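Local coordinates for protein putative NADPH:quinone oxidoreductase (Ralstonia eutropha, PDB 3IUP) that binds NADPH and probably uses it to reduce quinones, consistent with its alcohol dehydrogenase-like (GroES-like) domain, at residues H3-R11 / A125-I133; A41-L52 / R87-G98. One frame throughout, in Å; residues are numbered along the deposited sequence. Where two conformers were deposited one is given.

Contact 1 of 2, residues H3-R11 / A125-I133; sequences HSALQLRSR and AMYSQYRCI
Gln7 and Ser128 face each other across a single beta bridge, CA to CA 4.0 Å, where strand 4-11 meets the loop that leads into strand 130-133. Two backbone bonds frame the bridge: Gln129 N donates to Leu6 O, and Leu8 N donates to Tyr127 O at 2.9 Å. The pairing goes no further, because the two strands run at 88° to each other, and the side chain of Gln129 takes over where the backbone leaves. It lies beside Leu6, the two side chains pointing the same way, and its OE1 accepts from Leu6 N at 2.8 Å, with the donor 32° out of the carbonyl plane of Gln129. A glutamine suits this place, since its amide can stand in for the next peptide group. The tight part of the contact is here: Ser128 OG presses against the amide of Gln7, 3.2 Å from CD, but gives its proton to Ala125 O. Gln7 CG stands anti to its carbonyl carbon (chi1 -52°) and the chain runs out straight, laying the amide across Ser128. In the conformer described, NH1 and NH2 of Arg9 both reach Gln7 OE1, NH1 on a lone pair in the carbonyl plane and NH2 tilted from it, which may steady the amide. Leu8 and Tyr127, both buried, touch through their CB atoms, and the Tyr127 hydroxyl reaches away to bond Pro43 O. The Ala5 end is looser, its small CB meeting the edge of the partly exposed Tyr130 ring, 3.8 Å from CD2. Water 1 bridges the segments, donating to Leu6 O and accepting from Tyr130 N at 3.0 Å. Two peptide bonds and the Gln129 amide thus hold the strand of one sheet, by directional bonds, to the loop entering a strand of another.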
ATOM      1  N   HIS A   3      32.042  13.596  36.659  1.00 30.98           N
ATOM      2  CA  HIS A   3      32.943  12.698  35.873  1.00 29.90           C
ATOM      3  C   HIS A   3      32.542  12.728  34.386  1.00 28.80           C
ATOM      4  O   HIS A   3      31.629  13.440  33.957  1.00 28.19           O
ATOM      5  CB  HIS A   3      32.853  11.262  36.413  1.00 30.95           C
ATOM      6  N   SER A   4      33.304  12.016  33.576  1.00 27.63           N
ATOM      7  CA  SER A   4      32.908  11.776  32.202  1.00 26.18           C
ATOM      8  C   SER A   4      33.140  10.301  31.908  1.00 24.03           C
ATOM      9  O   SER A   4      33.827   9.588  32.645  1.00 22.82           O
ATOM     10  CB  SER A   4      33.709  12.634  31.242  1.00 26.69           C
ATOM     11  OG  SER A   4      35.076  12.367  31.443  1.00 30.35           O
ATOM     12  N   ALA A   5      32.527   9.851  30.825  1.00 20.29           N
ATOM     13  CA  ALA A   5      32.531   8.465  30.447  1.00 19.52           C
ATOM     14  C   ALA A   5      32.254   8.416  28.956  1.00 18.53           C
ATOM     15  O   ALA A   5      32.030   9.443  28.326  1.00 19.39           O
ATOM     16  CB  ALA A   5      31.500   7.684  31.213  1.00 18.16           C
ATOM     17  N   LEU A   6      32.272   7.228  28.379  1.00 16.82           N
ATOM     18  CA  LEU A   6      32.289   7.125  26.939  1.00 16.87           C
ATOM     19  C   LEU A   6      30.891   6.904  26.366  1.00 17.21           C
ATOM     20  O   LEU A   6      30.032   6.265  26.991  1.00 17.28           O
ATOM     21  CB  LEU A   6      33.201   5.959  26.516  1.00 16.89           C
ATOM     22  CG  LEU A   6      34.662   6.099  26.944  1.00 19.16           C
ATOM     23  CD1 LEU A   6      35.402   4.858  26.480  1.00 21.24           C
ATOM     24  CD2 LEU A   6      35.234   7.365  26.327  1.00 20.00           C
ATOM     25  N   GLN A   7      30.692   7.418  25.156  1.00 18.03           N
ATOM     26  CA  GLN A   7      29.485   7.152  24.375  0.50 17.84           C
ATOM     27  C   GLN A   7      29.856   7.053  22.920  1.00 18.61           C
ATOM     28  O   GLN A   7      30.663   7.826  22.442  1.00 19.22           O
ATOM     29  CB  GLN A   7      28.461   8.262  24.518  0.50 17.99           C
ATOM     30  CG  GLN A   7      28.134   8.597  25.931  0.50 16.54           C
ATOM     31  CD  GLN A   7      26.832   9.320  26.048  0.50 18.58           C
ATOM     32  OE1 GLN A   7      26.324   9.857  25.066  0.50 16.02           O
ATOM     33  NE2 GLN A   7      26.284   9.351  27.260  0.50 14.71           N
ATOM     34  N   LEU A   8      29.286   6.090  22.216  1.00 16.99           N
ATOM     35  CA  LEU A   8      29.605   5.976  20.804  1.00 17.04           C
ATOM     36  C   LEU A   8      28.962   7.131  20.033  1.00 16.26           C
ATOM     37  O   LEU A   8      27.832   7.574  20.366  1.00 16.71           O
ATOM     38  CB  LEU A   8      29.058   4.646  20.301  1.00 17.84           C
ATOM     39  CG  LEU A   8      29.305   4.232  18.875  1.00 21.00           C
ATOM     40  CD1 LEU A   8      29.365   2.657  18.957  1.00 24.89           C
ATOM     41  CD2 LEU A   8      28.203   4.747  17.929  1.00 23.97           C
ATOM     42  N   ARG A   9      29.641   7.613  19.008  1.00 16.57           N
ATOM     43  CA  ARG A   9      29.083   8.620  18.121  0.50 15.77           C
ATOM     44  C   ARG A   9      29.260   8.215  16.656  1.00 16.15           C
ATOM     45  O   ARG A   9      30.319   7.664  16.263  1.00 16.47           O
ATOM     46  CB  ARG A   9      29.735   9.978  18.359  0.50 15.53           C
ATOM     47  CG  ARG A   9      29.397  10.584  19.740  0.50 14.95           C
ATOM     48  CD  ARG A   9      27.976  11.099  19.766  0.50 14.65           C
ATOM     49  NE  ARG A   9      27.620  11.774  21.014  0.50 12.02           N
ATOM     50  CZ  ARG A   9      27.134  11.131  22.082  0.50 13.13           C
ATOM     51  NH1 ARG A   9      27.005   9.797  22.069  0.50 13.93           N
ATOM     52  NH2 ARG A   9      26.813  11.808  23.168  0.50 14.77           N
ATOM     53  N   SER A  10      28.240   8.500  15.875  1.00 15.83           N
ATOM     54  CA  SER A  10      28.254   8.266  14.435  1.00 15.78           C
ATOM     55  C   SER A  10      28.093   9.619  13.721  1.00 15.99           C
ATOM     56  O   SER A  10      27.076  10.265  13.829  1.00 15.14           O
ATOM     57  CB  SER A  10      27.116   7.347  14.035  1.00 15.79           C
ATOM     58  OG  SER A  10      27.070   7.184  12.617  1.00 18.09           O
ATOM     59  N   ARG A  11      29.094  10.013  12.952  1.00 17.23           N
ATOM     60  CA  ARG A  11      29.065  11.310  12.284  0.50 18.32           C
ATOM     61  C   ARG A  11      29.196  11.151  10.774  1.00 18.17           C
ATOM     62  O   ARG A  11      30.212  10.675  10.272  1.00 19.34           O
ATOM     63  CB  ARG A  11      30.193  12.179  12.834  0.50 18.38           C
ATOM     64  CG  ARG A  11      29.988  13.637  12.580  0.50 19.54           C
ATOM     65  CD  ARG A  11      30.806  14.548  13.483  0.50 21.36           C
ATOM     66  NE  ARG A  11      30.670  15.856  12.896  0.50 23.30           N
ATOM     67  CZ  ARG A  11      31.620  16.460  12.191  0.50 22.69           C
ATOM     68  NH1 ARG A  11      32.849  15.932  12.100  0.50 23.92           N
ATOM     69  NH2 ARG A  11      31.351  17.618  11.636  0.50 23.44           N
ATOM     70  N   ALA A 125      20.481   6.787  22.423  1.00 16.89           N
ATOM     71  CA  ALA A 125      21.837   6.999  22.955  1.00 16.43           C
ATOM     72  C   ALA A 125      22.207   5.945  24.007  1.00 16.07           C
ATOM     73  O   ALA A 125      22.934   6.206  24.975  1.00 16.76           O
ATOM     74  CB  ALA A 125      21.994   8.435  23.545  1.00 16.61           C
HETATM   75  N   MSE A 126      21.776   4.710  23.780  1.00 15.08           N
HETATM   76  CA  MSE A 126      22.034   3.659  24.781  1.00 15.65           C
HETATM   77  C   MSE A 126      23.386   2.990  24.638  1.00 15.52           C
HETATM   78  O   MSE A 126      23.790   2.248  25.543  1.00 15.63           O
HETATM   79  CB  MSE A 126      20.923   2.613  24.836  1.00 16.18           C
HETATM   80  CG  MSE A 126      19.522   3.166  24.935  1.00 15.02           C
HETATM   81 SE   MSE A 126      19.275   4.113  26.667  0.75 17.56          SE
HETATM   82  CE  MSE A 126      19.318   2.687  27.749  1.00 17.17           C
ATOM     83  N   TYR A 127      24.112   3.266  23.549  1.00 14.82           N
ATOM     84  CA  TYR A 127      25.488   2.776  23.399  1.00 14.97           C
ATOM     85  C   TYR A 127      26.426   3.781  24.113  1.00 15.83           C
ATOM     86  O   TYR A 127      27.128   4.588  23.489  1.00 16.87           O
ATOM     87  CB  TYR A 127      25.918   2.588  21.960  1.00 15.39           C
ATOM     88  CG  TYR A 127      25.061   1.621  21.173  1.00 15.48           C
ATOM     89  CD1 TYR A 127      24.139   0.769  21.774  1.00 15.97           C
ATOM     90  CD2 TYR A 127      25.138   1.610  19.787  1.00 18.19           C
ATOM     91  CE1 TYR A 127      23.359  -0.084  20.998  1.00 15.34           C
ATOM     92  CE2 TYR A 127      24.368   0.770  19.026  1.00 18.46           C
ATOM     93  CZ  TYR A 127      23.482  -0.108  19.634  1.00 16.16           C
ATOM     94  OH  TYR A 127      22.693  -0.899  18.846  1.00 16.62           O
ATOM     95  N   SER A 128      26.344   3.719  25.437  1.00 15.79           N
ATOM     96  CA  SER A 128      26.884   4.767  26.350  1.00 16.61           C
ATOM     97  C   SER A 128      27.121   4.115  27.671  1.00 16.14           C
ATOM     98  O   SER A 128      26.334   3.272  28.108  1.00 16.01           O
ATOM     99  CB  SER A 128      25.883   5.916  26.592  1.00 17.99           C
ATOM    100  OG  SER A 128      25.473   6.512  25.365  1.00 22.26           O
ATOM    101  N   GLN A 129      28.182   4.505  28.361  1.00 15.83           N
ATOM    102  CA  GLN A 129      28.373   3.938  29.687  1.00 15.61           C
ATOM    103  C   GLN A 129      27.266   4.336  30.668  1.00 16.23           C
ATOM    104  O   GLN A 129      26.827   3.498  31.484  1.00 15.56           O
ATOM    105  CB  GLN A 129      29.717   4.358  30.249  1.00 16.31           C
ATOM    106  CG  GLN A 129      30.900   3.721  29.572  1.00 17.69           C
ATOM    107  CD  GLN A 129      32.214   4.067  30.257  1.00 16.57           C
ATOM    108  OE1 GLN A 129      32.998   4.842  29.744  1.00 19.06           O
ATOM    109  NE2 GLN A 129      32.453   3.468  31.439  1.00 20.44           N
ATOM    110  N   TYR A 130      26.841   5.598  30.590  1.00 16.18           N
ATOM    111  CA  TYR A 130      25.811   6.150  31.531  1.00 16.89           C
ATOM    112  C   TYR A 130      24.827   6.931  30.753  1.00 17.85           C
ATOM    113  O   TYR A 130      25.227   7.643  29.822  1.00 17.74           O
ATOM    114  CB  TYR A 130      26.461   7.096  32.562  1.00 16.93           C
ATOM    115  CG  TYR A 130      27.332   6.343  33.498  1.00 18.01           C
ATOM    116  CD1 TYR A 130      26.790   5.736  34.625  1.00 18.30           C
ATOM    117  CD2 TYR A 130      28.692   6.188  33.236  1.00 19.86           C
ATOM    118  CE1 TYR A 130      27.595   4.995  35.474  1.00 20.79           C
ATOM    119  CE2 TYR A 130      29.500   5.435  34.060  1.00 22.35           C
ATOM    120  CZ  TYR A 130      28.949   4.845  35.174  1.00 22.48           C
ATOM    121  OH  TYR A 130      29.724   4.088  36.020  1.00 25.88           O
ATOM    122  N   ARG A 131      23.540   6.811  31.126  1.00 16.91           N
ATOM    123  CA  ARG A 131      22.486   7.637  30.512  1.00 17.74           C
ATOM    124  C   ARG A 131      21.618   8.236  31.592  1.00 18.65           C
ATOM    125  O   ARG A 131      21.215   7.523  32.520  1.00 17.47           O
ATOM    126  CB  ARG A 131      21.653   6.830  29.495  1.00 18.73           C
ATOM    127  CG  ARG A 131      22.338   6.762  28.137  1.00 22.22           C
ATOM    128  CD  ARG A 131      22.143   8.043  27.331  1.00 22.53           C
ATOM    129  NE  ARG A 131      20.814   8.056  26.728  1.00 23.76           N
ATOM    130  CZ  ARG A 131      19.849   8.941  26.974  1.00 26.64           C
ATOM    131  NH1 ARG A 131      20.048   9.970  27.808  1.00 25.26           N
ATOM    132  NH2 ARG A 131      18.683   8.820  26.352  1.00 25.67           N
ATOM    133  N   CYS A 132      21.374   9.532  31.458  1.00 17.94           N
ATOM    134  CA  CYS A 132      20.513  10.305  32.331  1.00 20.07           C
ATOM    135  C   CYS A 132      19.190  10.469  31.632  1.00 20.72           C
ATOM    136  O   CYS A 132      19.108  11.101  30.562  1.00 22.86           O
ATOM    137  CB  CYS A 132      21.104  11.662  32.604  1.00 19.40           C
ATOM    138  SG  CYS A 132      20.118  12.606  33.773  1.00 25.59           S
ATOM    139  N   ILE A 133      18.182   9.795  32.148  1.00 22.02           N
ATOM    140  CA  ILE A 133      16.902   9.792  31.472  1.00 23.67           C
ATOM    141  C   ILE A 133      15.765   9.962  32.440  1.00 22.81           C
ATOM    142  O   ILE A 133      15.924   9.684  33.601  1.00 22.38           O
ATOM    143  CB  ILE A 133      16.698   8.548  30.627  1.00 25.17           C
ATOM    144  CG1 ILE A 133      16.315   7.352  31.443  1.00 26.36           C
ATOM    145  CG2 ILE A 133      17.950   8.210  29.793  1.00 29.44           C
ATOM    146  CD1 ILE A 133      15.481   6.427  30.587  1.00 30.23           C
TER
HETATM  147  O   HOH W   1      28.534   7.585  29.186  1.00 15.86           O
HETATM  148  O   HOH W   2      25.657   6.680  21.666  1.00 17.54           O

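Contact 2 of 2, residues A41-L52 / R87-G98; sequences ASPLNPSDLGLL and RLDASMPVGNEG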
ATOM      1  N   ALA A  41      23.745  -3.551  29.105  1.00 17.67           N
ATOM      2  CA  ALA A  41      23.267  -4.425  28.025  1.00 17.16           C
ATOM      3  C   ALA A  41      22.452  -3.604  27.039  1.00 17.55           C
ATOM      4  O   ALA A  41      21.451  -2.997  27.414  1.00 17.31           O
ATOM      5  CB  ALA A  41      22.442  -5.591  28.539  1.00 17.46           C
ATOM      6  N   SER A  42      22.858  -3.600  25.781  1.00 16.45           N
ATOM      7  CA  SER A  42      22.099  -2.920  24.744  1.00 16.86           C
ATOM      8  C   SER A  42      22.309  -3.662  23.412  1.00 16.92           C
ATOM      9  O   SER A  42      23.442  -3.876  23.011  1.00 17.82           O
ATOM     10  CB  SER A  42      22.569  -1.474  24.649  1.00 17.00           C
ATOM     11  OG  SER A  42      21.905  -0.742  23.671  1.00 20.24           O
ATOM     12  N   PRO A  43      21.226  -4.027  22.726  1.00 16.22           N
ATOM     13  CA  PRO A  43      21.366  -4.859  21.551  1.00 16.05           C
ATOM     14  C   PRO A  43      21.718  -4.035  20.336  1.00 17.27           C
ATOM     15  O   PRO A  43      21.389  -2.855  20.283  1.00 16.40           O
ATOM     16  CB  PRO A  43      19.970  -5.471  21.418  1.00 16.56           C
ATOM     17  CG  PRO A  43      19.071  -4.402  21.892  1.00 16.58           C
ATOM     18  CD  PRO A  43      19.814  -3.791  23.053  1.00 16.75           C
ATOM     19  N   LEU A  44      22.389  -4.670  19.362  1.00 16.79           N
ATOM     20  CA  LEU A  44      22.599  -4.122  18.040  1.00 16.41           C
ATOM     21  C   LEU A  44      21.493  -4.635  17.118  1.00 17.59           C
ATOM     22  O   LEU A  44      21.558  -5.745  16.576  1.00 19.47           O
ATOM     23  CB  LEU A  44      23.966  -4.541  17.503  1.00 17.68           C
ATOM     24  CG  LEU A  44      25.112  -3.682  17.994  1.00 19.10           C
ATOM     25  CD1 LEU A  44      26.423  -4.471  17.963  1.00 18.00           C
ATOM     26  CD2 LEU A  44      25.194  -2.397  17.132  1.00 19.13           C
ATOM     27  N   ASN A  45      20.426  -3.878  17.024  1.00 16.98           N
ATOM     28  CA  ASN A  45      19.284  -4.268  16.216  1.00 18.31           C
ATOM     29  C   ASN A  45      19.466  -3.609  14.823  1.00 19.12           C
ATOM     30  O   ASN A  45      20.188  -2.590  14.677  1.00 18.48           O
ATOM     31  CB  ASN A  45      18.002  -3.768  16.835  1.00 17.88           C
ATOM     32  CG  ASN A  45      17.641  -4.424  18.149  1.00 18.95           C
ATOM     33  OD1 ASN A  45      17.884  -5.632  18.377  1.00 20.77           O
ATOM     34  ND2 ASN A  45      17.007  -3.609  19.058  1.00 19.32           N
ATOM     35  N   PRO A  46      18.753  -4.115  13.814  1.00 19.93           N
ATOM     36  CA  PRO A  46      18.823  -3.529  12.461  1.00 20.12           C
ATOM     37  C   PRO A  46      18.508  -2.041  12.412  1.00 20.08           C
ATOM     38  O   PRO A  46      19.209  -1.321  11.728  1.00 19.81           O
ATOM     39  CB  PRO A  46      17.794  -4.364  11.684  1.00 21.37           C
ATOM     40  CG  PRO A  46      17.910  -5.731  12.331  1.00 20.37           C
ATOM     41  CD  PRO A  46      17.931  -5.343  13.824  1.00 20.47           C
ATOM     42  N   SER A  47      17.547  -1.566  13.207  1.00 21.04           N
ATOM     43  CA  SER A  47      17.273  -0.126  13.308  1.00 22.01           C
ATOM     44  C   SER A  47      18.499   0.635  13.777  1.00 21.08           C
ATOM     45  O   SER A  47      18.800   1.697  13.272  1.00 21.44           O
ATOM     46  CB  SER A  47      16.119   0.148  14.261  1.00 22.70           C
ATOM     47  OG  SER A  47      16.198  -0.756  15.376  1.00 26.56           O
ATOM     48  N   ASP A  48      19.254   0.043  14.707  1.00 19.36           N
ATOM     49  CA  ASP A  48      20.473   0.693  15.216  1.00 18.38           C
ATOM     50  C   ASP A  48      21.572   0.735  14.177  1.00 18.46           C
ATOM     51  O   ASP A  48      22.268   1.715  14.052  1.00 19.95           O
ATOM     52  CB  ASP A  48      20.986  -0.021  16.467  1.00 18.65           C
ATOM     53  CG  ASP A  48      19.925  -0.072  17.595  1.00 20.12           C
ATOM     54  OD1 ASP A  48      19.414   1.050  17.953  1.00 19.57           O
ATOM     55  OD2 ASP A  48      19.603  -1.210  18.069  1.00 18.62           O
ATOM     56  N   LEU A  49      21.713  -0.357  13.411  1.00 18.53           N
ATOM     57  CA  LEU A  49      22.770  -0.465  12.429  1.00 19.30           C
ATOM     58  C   LEU A  49      22.536   0.598  11.346  1.00 18.47           C
ATOM     59  O   LEU A  49      23.491   1.141  10.788  1.00 19.73           O
ATOM     60  CB  LEU A  49      22.750  -1.883  11.829  1.00 19.47           C
ATOM     61  CG  LEU A  49      23.007  -3.000  12.819  1.00 19.32           C
ATOM     62  CD1 LEU A  49      22.893  -4.364  12.089  1.00 22.29           C
ATOM     63  CD2 LEU A  49      24.303  -2.889  13.480  1.00 21.70           C
ATOM     64  N   GLY A  50      21.275   0.888  11.068  1.00 19.96           N
ATOM     65  CA  GLY A  50      20.906   1.911  10.076  1.00 21.34           C
ATOM     66  C   GLY A  50      21.467   3.263  10.478  1.00 21.35           C
ATOM     67  O   GLY A  50      22.084   3.984   9.690  1.00 22.41           O
ATOM     68  N   LEU A  51      21.326   3.578  11.745  1.00 20.74           N
ATOM     69  CA  LEU A  51      21.845   4.864  12.248  1.00 20.28           C
ATOM     70  C   LEU A  51      23.351   4.834  12.398  1.00 20.14           C
ATOM     71  O   LEU A  51      24.061   5.787  12.042  1.00 19.54           O
ATOM     72  CB  LEU A  51      21.161   5.199  13.572  1.00 19.53           C
ATOM     73  CG  LEU A  51      21.545   6.546  14.159  1.00 21.98           C
ATOM     74  CD1 LEU A  51      21.174   7.708  13.187  1.00 23.34           C
ATOM     75  CD2 LEU A  51      20.865   6.684  15.546  1.00 20.85           C
ATOM     76  N   LEU A  52      23.862   3.720  12.879  1.00 19.51           N
ATOM     77  CA  LEU A  52      25.276   3.572  13.122  1.00 19.38           C
ATOM     78  C   LEU A  52      26.126   3.815  11.854  1.00 19.64           C
ATOM     79  O   LEU A  52      27.110   4.560  11.871  1.00 19.65           O
ATOM     80  CB  LEU A  52      25.525   2.188  13.709  1.00 19.57           C
ATOM     81  CG  LEU A  52      26.933   1.794  14.112  1.00 19.57           C
ATOM     82  CD1 LEU A  52      27.506   2.770  15.211  1.00 20.56           C
ATOM     83  CD2 LEU A  52      26.884   0.297  14.599  1.00 19.87           C
ATOM     84  N   ARG A  87      21.114  14.656   8.606  1.00 21.97           N
ATOM     85  CA  ARG A  87      22.077  14.379   9.672  1.00 21.01           C
ATOM     86  C   ARG A  87      23.495  14.834   9.349  1.00 19.73           C
ATOM     87  O   ARG A  87      24.429  14.528  10.087  1.00 20.54           O
ATOM     88  CB  ARG A  87      22.081  12.891  10.053  1.00 20.34           C
ATOM     89  CG  ARG A  87      22.504  11.940   8.951  1.00 19.70           C
ATOM     90  CD  ARG A  87      22.585  10.536   9.474  1.00 20.10           C
ATOM     91  NE  ARG A  87      23.714  10.367  10.378  1.00 19.85           N
ATOM     92  CZ  ARG A  87      24.146   9.204  10.830  1.00 21.16           C
ATOM     93  NH1 ARG A  87      23.532   8.077  10.467  1.00 20.20           N
ATOM     94  NH2 ARG A  87      25.165   9.152  11.665  1.00 19.08           N
ATOM     95  N   LEU A  88      23.670  15.535   8.237  1.00 19.71           N
ATOM     96  CA  LEU A  88      25.014  15.932   7.820  1.00 18.97           C
ATOM     97  C   LEU A  88      25.634  16.810   8.905  1.00 18.45           C
ATOM     98  O   LEU A  88      25.001  17.769   9.390  1.00 17.06           O
ATOM     99  CB  LEU A  88      25.037  16.629   6.455  1.00 20.41           C
ATOM    100  CG  LEU A  88      24.637  15.769   5.237  1.00 22.86           C
ATOM    101  CD1 LEU A  88      24.613  16.587   3.944  1.00 24.82           C
ATOM    102  CD2 LEU A  88      25.552  14.524   5.138  1.00 23.05           C
ATOM    103  N   ASP A  89      26.873  16.478   9.257  1.00 17.02           N
ATOM    104  CA  ASP A  89      27.685  17.218  10.214  1.00 17.30           C
ATOM    105  C   ASP A  89      27.135  17.147  11.643  1.00 16.01           C
ATOM    106  O   ASP A  89      27.541  17.933  12.501  1.00 15.86           O
ATOM    107  CB  ASP A  89      27.892  18.659   9.733  1.00 17.12           C
ATOM    108  CG  ASP A  89      28.464  18.686   8.304  1.00 20.02           C
ATOM    109  OD1 ASP A  89      29.438  17.920   8.072  1.00 21.92           O
ATOM    110  OD2 ASP A  89      27.947  19.425   7.446  1.00 22.55           O
ATOM    111  N   ALA A  90      26.233  16.211  11.882  1.00 15.53           N
ATOM    112  CA  ALA A  90      25.688  15.993  13.236  1.00 16.13           C
ATOM    113  C   ALA A  90      26.396  14.817  13.890  1.00 17.57           C
ATOM    114  O   ALA A  90      26.570  13.752  13.276  1.00 18.23           O
ATOM    115  CB  ALA A  90      24.165  15.738  13.190  1.00 15.90           C
ATOM    116  N   SER A  91      26.770  14.963  15.153  1.00 16.65           N
ATOM    117  CA  SER A  91      27.344  13.877  15.867  1.00 16.17           C
ATOM    118  C   SER A  91      26.239  13.085  16.558  1.00 16.47           C
ATOM    119  O   SER A  91      25.630  13.557  17.531  1.00 16.78           O
ATOM    120  CB  SER A  91      28.384  14.394  16.849  1.00 17.91           C
ATOM    121  OG  SER A  91      28.865  13.356  17.652  1.00 17.98           O
HETATM  122  N   MSE A  92      25.905  11.926  16.023  1.00 15.30           N
HETATM  123  CA  MSE A  92      24.707  11.192  16.461  1.00 16.94           C
HETATM  124  C   MSE A  92      25.017  10.128  17.466  1.00 16.52           C
HETATM  125  O   MSE A  92      25.807   9.243  17.217  1.00 16.43           O
HETATM  126  CB  MSE A  92      23.997  10.491  15.288  1.00 17.86           C
HETATM  127  CG  MSE A  92      23.717  11.330  14.094  1.00 20.38           C
HETATM  128 SE   MSE A  92      22.410  12.702  14.510  0.75 22.95          SE
HETATM  129  CE  MSE A  92      20.838  11.614  14.169  1.00 27.72           C
ATOM    130  N   PRO A  93      24.364  10.178  18.637  1.00 16.96           N
ATOM    131  CA  PRO A  93      24.395   9.050  19.523  1.00 16.82           C
ATOM    132  C   PRO A  93      23.613   7.887  18.915  1.00 17.23           C
ATOM    133  O   PRO A  93      22.769   8.089  18.040  1.00 17.77           O
ATOM    134  CB  PRO A  93      23.708   9.581  20.793  1.00 17.20           C
ATOM    135  CG  PRO A  93      23.415  10.977  20.576  1.00 19.38           C
ATOM    136  CD  PRO A  93      23.475  11.249  19.122  1.00 18.17           C
ATOM    137  N   VAL A  94      23.882   6.669  19.362  1.00 17.21           N
ATOM    138  CA  VAL A  94      23.274   5.502  18.731  1.00 16.92           C
ATOM    139  C   VAL A  94      22.774   4.562  19.812  1.00 16.64           C
ATOM    140  O   VAL A  94      23.308   4.542  20.926  1.00 16.64           O
ATOM    141  CB  VAL A  94      24.294   4.800  17.793  1.00 18.02           C
ATOM    142  CG1 VAL A  94      23.646   3.583  17.096  1.00 19.70           C
ATOM    143  CG2 VAL A  94      24.810   5.766  16.754  1.00 19.36           C
ATOM    144  N   GLY A  95      21.751   3.778  19.480  1.00 16.86           N
ATOM    145  CA  GLY A  95      21.263   2.716  20.322  1.00 16.95           C
ATOM    146  C   GLY A  95      19.916   3.067  20.896  1.00 17.74           C
ATOM    147  O   GLY A  95      19.815   3.904  21.790  1.00 18.32           O
ATOM    148  N   ASN A  96      18.865   2.423  20.383  1.00 17.84           N
ATOM    149  CA  ASN A  96      17.498   2.735  20.809  1.00 17.63           C
ATOM    150  C   ASN A  96      17.222   2.348  22.236  1.00 17.46           C
ATOM    151  O   ASN A  96      16.625   3.125  22.969  1.00 17.54           O
ATOM    152  CB  ASN A  96      16.447   2.027  19.938  1.00 18.84           C
ATOM    153  CG  ASN A  96      16.222   2.722  18.630  1.00 25.06           C
ATOM    154  OD1 ASN A  96      15.899   3.911  18.610  1.00 31.52           O
ATOM    155  ND2 ASN A  96      16.326   1.984  17.519  1.00 30.33           N
ATOM    156  N   GLU A  97      17.607   1.133  22.618  1.00 16.36           N
ATOM    157  CA  GLU A  97      17.134   0.528  23.847  1.00 17.34           C
ATOM    158  C   GLU A  97      18.274  -0.141  24.587  1.00 16.89           C
ATOM    159  O   GLU A  97      19.290  -0.515  23.987  1.00 16.11           O
ATOM    160  CB  GLU A  97      16.026  -0.536  23.571  1.00 16.61           C
ATOM    161  CG  GLU A  97      16.487  -1.767  22.846  1.00 18.50           C
ATOM    162  CD  GLU A  97      15.389  -2.802  22.565  1.00 21.71           C
ATOM    163  OE1 GLU A  97      14.360  -2.806  23.292  1.00 20.98           O
ATOM    164  OE2 GLU A  97      15.635  -3.670  21.679  1.00 24.50           O
ATOM    165  N   GLY A  98      18.096  -0.283  25.885  1.00 18.04           N
ATOM    166  CA  GLY A  98      19.052  -1.034  26.693  1.00 17.55           C
ATOM    167  C   GLY A  98      18.622  -1.159  28.126  1.00 16.85           C
ATOM    168  O   GLY A  98      17.521  -0.736  28.513  1.00 17.56           O
TER
HETATM  169  O   HOH W   3      16.723  -0.744  18.014  1.00 25.06           O
HETATM  170  O   HOH W   4      19.320  -0.699  20.827  1.00 16.92           O
HETATM  171  O   HOH W   5      19.894   3.669  17.154  1.00 20.12           O
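Leu51 and Arg87 cross obliquely, with Leu51 CD1 over one face of the guanidinium. Arg87 NH1 donates to Leu51 O at 2.8 Å, on a lone pair in the carbonyl plane, giving the arginine both apolar cover and an acceptor; Arg87 NH2 goes on to Ser10. Leu51 CD2 rests against Pro93 O and Val94, whose CG1 reaches Leu52 CB. Met92 meets Leu51 at about a right angle through its CE methyl.

Beyond Gly95, Asp48 OD1 accepts from Asn96 N at 2.8 Å, on the syn side but 31° out of the carboxylate plane, while its OD2 binds Asn45 N at the start of helix 46-52. Water 3 joins Asn45, Ser47, Asp48 and Asn96. Glu97 crosses Asn45 at about a right angle, its OE2 accepting from Asn45 ND2 at 3.0 Å on the anti side; OE1 serves Phe154 and Val155. Ser42 OG, anti to its own nitrogen, donates to Glu97 O. A CB on Gly98 would run into Ala41 O; at Gly95 the backbone angles would jam one against the preceding carbonyl.

Lys368 holds Asn45 OD1 and Pro46 touches NADPH; the bonds of buried Asp48, Asn45 and Glu97 tie this helix start to segment 87-98.

Overall arrangement
Both contacts are largely buried, but contact 2 lies nearer the centre of the chain, beside NADPH and within reach of the second subunit, whereas contact 1 sits farther out and touches no other chain. They share elements: strands 4-12 and 90-93 neighbour each other in one sheet, strands 34-43 and 130-134 in another. They also meet directly, Ser10 OG probably hydrogen-bonding Leu52 O. Contact 1 relies on peptide groups and one glutamine amide; contact 2 buries more surface and combines an apolar cluster round Leu51, beside Arg87, with carboxylates and waters. Contact 2 is nested in the loop that contact 1 closes.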